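PDB 1SU0: iron-sulfur cluster assembly scaffold protein IscU from Streptococcus pyogenes, which probably serves as a scaffold on which IscS assembles iron-sulfur clusters, later handing the nascent cluster on to other proteins. Local coordinates for residues P122-I125 against K126-T129; D92-S95 against E96-Q99. All blocks are in the same frame, centred on the assembly; numbering follows the deposited sequence.

Interaction 1. Residues P122-I125 against K126-T129; sequences PQRI and KCST. With ZN (zinc ion), chain B.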
loop_
_atom_site.group_PDB
_atom_site.type_symbol
_atom_site.label_atom_id
_atom_site.label_comp_id
_atom_site.label_asym_id
_atom_site.label_seq_id
_atom_site.Cartn_x
_atom_site.Cartn_y
_atom_site.Cartn_z
ATOM N N PRO A 122 -14.275 6.662 7.590
ATOM C CA PRO A 122 -14.295 7.373 6.296
ATOM C C PRO A 122 -13.074 8.254 5.990
ATOM O O PRO A 122 -12.558 8.245 4.871
ATOM C CB PRO A 122 -15.538 8.272 6.410
ATOM C CG PRO A 122 -16.419 7.624 7.425
ATOM C CD PRO A 122 -15.529 6.846 8.342
ATOM N N GLN A 123 -12.646 9.031 6.976
ATOM C CA GLN A 123 -11.442 9.848 6.847
ATOM C C GLN A 123 -10.154 9.008 6.675
ATOM O O GLN A 123 -9.158 9.517 6.165
ATOM C CB GLN A 123 -11.298 10.792 8.048
ATOM C CG GLN A 123 -12.433 11.829 8.216
ATOM C CD GLN A 123 -12.222 12.739 9.433
ATOM O OE1 GLN A 123 -11.298 12.513 10.233
ATOM N NE2 GLN A 123 -13.075 13.767 9.578
ATOM N N ARG A 124 -10.170 7.750 7.109
ATOM C CA ARG A 124 -9.015 6.859 6.985
ATOM C C ARG A 124 -8.915 6.107 5.631
ATOM O O ARG A 124 -7.836 5.606 5.267
ATOM C CB ARG A 124 -9.026 5.817 8.125
ATOM C CG ARG A 124 -9.077 6.397 9.550
ATOM C CD ARG A 124 -7.884 7.216 9.889
ATOM N NE ARG A 124 -7.928 7.769 11.228
ATOM C CZ ARG A 124 -6.871 8.313 11.832
ATOM N NH1 ARG A 124 -5.693 8.333 11.223
ATOM N NH2 ARG A 124 -6.968 8.818 13.062
ATOM N N ILE A 125 -10.032 6.001 4.910
ATOM C CA ILE A 125 -10.046 5.341 3.615
ATOM C C ILE A 125 -8.889 5.841 2.749
ATOM O O ILE A 125 -8.062 5.051 2.265
ATOM C CB ILE A 125 -11.382 5.580 2.879
ATOM C CG1 ILE A 125 -12.604 5.208 3.741
ATOM C CG2 ILE A 125 -11.408 4.812 1.550
ATOM C CD1 ILE A 125 -12.629 3.835 4.211
ATOM N N LYS A 126 -8.817 7.159 2.578
ATOM C CA LYS A 126 -7.796 7.762 1.721
ATOM C C LYS A 126 -6.382 7.692 2.338
ATOM O O LYS A 126 -5.389 7.724 1.611
ATOM C CB LYS A 126 -8.187 9.200 1.351
ATOM C CG LYS A 126 -7.497 9.797 0.110
ATOM C CD LYS A 126 -7.977 9.150 -1.207
ATOM C CE LYS A 126 -8.828 10.117 -2.037
ATOM N NZ LYS A 126 -10.245 10.143 -1.548
ATOM N N CYS A 127 -6.283 7.582 3.660
ATOM C CA CYS A 127 -4.987 7.319 4.297
ATOM C C CYS A 127 -4.442 5.966 3.774
ATOM O O CYS A 127 -3.300 5.840 3.308
ATOM C CB CYS A 127 -5.122 7.299 5.832
ATOM S SG CYS A 127 -5.738 8.860 6.591
ATOM N N SER A 128 -5.311 4.971 3.803
ATOM C CA SER A 128 -4.959 3.619 3.419
ATOM C C SER A 128 -4.743 3.417 1.898
ATOM O O SER A 128 -3.879 2.664 1.489
ATOM C CB SER A 128 -6.038 2.694 3.945
ATOM O OG SER A 128 -7.248 2.912 3.254
ATOM N N THR A 129 -5.476 4.133 1.059
ATOM C CA THR A 129 -5.374 3.918 -0.393
ATOM C C THR A 129 -4.224 4.669 -1.061
ATOM O O THR A 129 -3.826 4.305 -2.160
ATOM C CB THR A 129 -6.672 4.262 -1.092
ATOM O OG1 THR A 129 -6.989 5.626 -0.845
ATOM C CG2 THR A 129 -7.844 3.467 -0.514
HETATM ZN ZN ZN B . -3.758 9.725 7.194
#
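The carbonyl oxygen of Ile-125 is gripped by three donors from the next turn of helix 122-139. Thr-129 N makes the usual helical bond to Ile-125 O at 3.0 Å, bent to 142° at the hydrogen but lying in the carbonyl plane. Both hydroxyls then fold back onto the same acceptor. Ser-128 OG sits 2.5 Å from Ile-125 O, a very short hydrogen bond whose exact length is doubtful, while Thr-129 OG1 adds a weak one to Ile-125 O at 3.3 Å. Each hydroxyl stands between its own backbone N and carbonyl carbon, the rotamer that lets it bend back along the helix. The methyl CG2 of Thr-129 also presses on this oxygen, 3.2 Å from Ile-125 O.

One carbonyl earlier, Arg-124 O accepts the straighter bond, from Ser-128 N at 3.0 Å and 162°. The side chain of Cys-127 points another way: its SG lies beside its own backbone N, pointing back toward the start of the helix, where it comes to 3.5 Å from Gln-123 O. There it binds the zinc ion, Cys-127 SG to zinc 2.2 Å, and Asp-42 OD1 and Cys-65 SG bind the same metal; Cys-40 is also part of this site. The CD of Arg-124 runs loosely past the sulfur, and Ile-67 of helix 66-79 flanks both residues. The chemistry thus divides this helical turn: the buried hydroxyls of Ser-128 and Thr-129 turn to a backbone carbonyl, Thr-129 only weakly, whereas the cysteine supplies a ligand to zinc, which probably stands in for an iron-sulfur centre.

Interaction 2. Residues D92-S95 against E96-Q99; sequences DIFS and EMVQ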
loop_
_atom_site.group_PDB
_atom_site.type_symbol
_atom_site.label_atom_id
_atom_site.label_comp_id
_atom_site.label_asym_id
_atom_site.label_seq_id
_atom_site.Cartn_x
_atom_site.Cartn_y
_atom_site.Cartn_z
ATOM N N ASP A 92 -7.594 -2.762 -6.678
ATOM C CA ASP A 92 -9.037 -2.775 -6.708
ATOM C C ASP A 92 -9.600 -3.555 -5.528
ATOM O O ASP A 92 -10.554 -3.116 -4.920
ATOM C CB ASP A 92 -9.540 -3.346 -8.050
ATOM C CG ASP A 92 -9.433 -2.328 -9.199
ATOM O OD1 ASP A 92 -9.990 -2.635 -10.266
ATOM O OD2 ASP A 92 -8.840 -1.209 -9.149
ATOM N N ILE A 93 -8.992 -4.695 -5.203
ATOM C CA ILE A 93 -9.424 -5.525 -4.072
ATOM C C ILE A 93 -9.311 -4.790 -2.742
ATOM O O ILE A 93 -10.201 -4.856 -1.899
ATOM C CB ILE A 93 -8.630 -6.872 -4.014
ATOM C CG1 ILE A 93 -9.111 -7.830 -5.122
ATOM C CG2 ILE A 93 -8.798 -7.572 -2.670
ATOM C CD1 ILE A 93 -8.072 -8.883 -5.520
ATOM N N PHE A 94 -8.214 -4.086 -2.567
ATOM C CA PHE A 94 -7.973 -3.349 -1.347
ATOM C C PHE A 94 -8.980 -2.207 -1.183
ATOM O O PHE A 94 -9.665 -2.071 -0.168
ATOM C CB PHE A 94 -6.564 -2.769 -1.373
ATOM C CG PHE A 94 -6.206 -2.064 -0.108
ATOM C CD1 PHE A 94 -5.589 -2.744 0.914
ATOM C CD2 PHE A 94 -6.539 -0.739 0.077
ATOM C CE1 PHE A 94 -5.292 -2.109 2.086
ATOM C CE2 PHE A 94 -6.248 -0.108 1.231
ATOM C CZ PHE A 94 -5.623 -0.785 2.241
ATOM N N SER A 95 -9.030 -1.384 -2.212
ATOM C CA SER A 95 -9.959 -0.282 -2.327
ATOM C C SER A 95 -11.397 -0.698 -2.021
ATOM O O SER A 95 -12.099 0.017 -1.313
ATOM C CB SER A 95 -9.871 0.284 -3.741
ATOM O OG SER A 95 -10.319 1.607 -3.748
ATOM N N GLU A 96 -11.820 -1.859 -2.516
ATOM C CA GLU A 96 -13.163 -2.370 -2.238
ATOM C C GLU A 96 -13.320 -2.898 -0.838
ATOM O O GLU A 96 -14.404 -2.849 -0.279
ATOM C CB GLU A 96 -13.496 -3.540 -3.147
ATOM C CG GLU A 96 -13.877 -3.184 -4.556
ATOM C CD GLU A 96 -13.772 -4.393 -5.448
ATOM O OE1 GLU A 96 -13.582 -4.166 -6.661
ATOM O OE2 GLU A 96 -13.862 -5.560 -4.938
ATOM N N MET A 97 -12.260 -3.475 -0.301
ATOM C CA MET A 97 -12.280 -3.963 1.067
ATOM C C MET A 97 -12.476 -2.805 2.081
ATOM O O MET A 97 -13.238 -2.914 3.037
ATOM C CB MET A 97 -10.987 -4.708 1.368
ATOM C CG MET A 97 -10.863 -5.181 2.815
ATOM S SD MET A 97 -9.085 -5.874 3.207
ATOM C CE MET A 97 -8.022 -4.235 3.307
ATOM N N VAL A 98 -11.775 -1.705 1.854
ATOM C CA VAL A 98 -11.887 -0.534 2.741
ATOM C C VAL A 98 -13.168 0.261 2.448
ATOM O O VAL A 98 -13.318 1.383 2.908
ATOM C CB VAL A 98 -10.634 0.390 2.683
ATOM C CG1 VAL A 98 -9.380 -0.381 3.127
ATOM C CG2 VAL A 98 -10.443 0.989 1.287
ATOM N N GLN A 99 -14.104 -0.312 1.696
ATOM C CA GLN A 99 -15.442 0.275 1.620
ATOM C C GLN A 99 -16.473 -0.720 2.080
ATOM O O GLN A 99 -17.646 -0.594 1.747
ATOM C CB GLN A 99 -15.731 0.779 0.219
ATOM C CG GLN A 99 -14.532 1.493 -0.345
ATOM C CD GLN A 99 -14.768 2.133 -1.681
ATOM O OE1 GLN A 99 -15.324 1.508 -2.600
ATOM N NE2 GLN A 99 -14.328 3.379 -1.810
#
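Glu-96 opens the last turn of helix 84-97 with a bond from its N to Asp-92 O, 3.0 Å long and 153° at the hydrogen. Its side chain is extended beyond CG and folds over the same carbonyl, with Glu-96 CG 3.3 Å from Asp-92 O. The carboxylates of the two residues keep some distance, OD1 of Asp-92 lying 5.3 Å from OE1 of Glu-96, a like-charge pair whose repulsion solvent would probably screen.

Met-97 follows, its N bonded to Ile-93 O at 2.9 Å. A bend at the last torsion, chi3 74°, swings the methyl of the otherwise stretched chain onto Phe-94, where Met-97 CE meets Phe-94 CE1 at 3.7 Å, approaching the ring obliquely. Val-98 meets the same ring at another carbon: Val-98 CG1 rests 3.7 Å from Phe-94 CE2, again at a slant. Its N gives Phe-94 O the straightest bond of the series, 161°, even though Val-98 is the first residue to leave helical backbone angles. The second methyl, CG2, is pressed close to Ser-95 O.

Gln-99 has no helical N-H bond back to Ser-95; its CG lies against Ser-95 O instead, at 3.0 Å, a tight approach, while its N makes a weak bond to Glu-96 O. Beyond these segments, the Phe-94 ring stacks with Trp-132 of helix 122-139. This is the C-terminal end of an amphipathic helix: acidic residues face outward, while Phe-94, Met-97 and Val-98 turn into the helical side of the NifU-like fold.

Interaction 2 comes first along the chain, closing helix 84-97, and interaction 1 lies in the first turns of helix 122-139, the next helix in sequence; their centres lie 11 Å apart. The two touch directly. Val-98 is the main point of meeting: its methyls reach Ser-128 OG and Thr-129 CG2, and its O is modelled doubtfully close to Ile-125 CD1. Phe-94 CE2 also packs on Ser-128 O. The end of one helix is therefore packed against the early part of the other. Interaction 1 carries a zinc ligand, whereas the side chain of Phe-94 is about 12 Å from the zinc ion: helix 84-97 meets the helix that carries Cys-127 through residues that do not bind the metal.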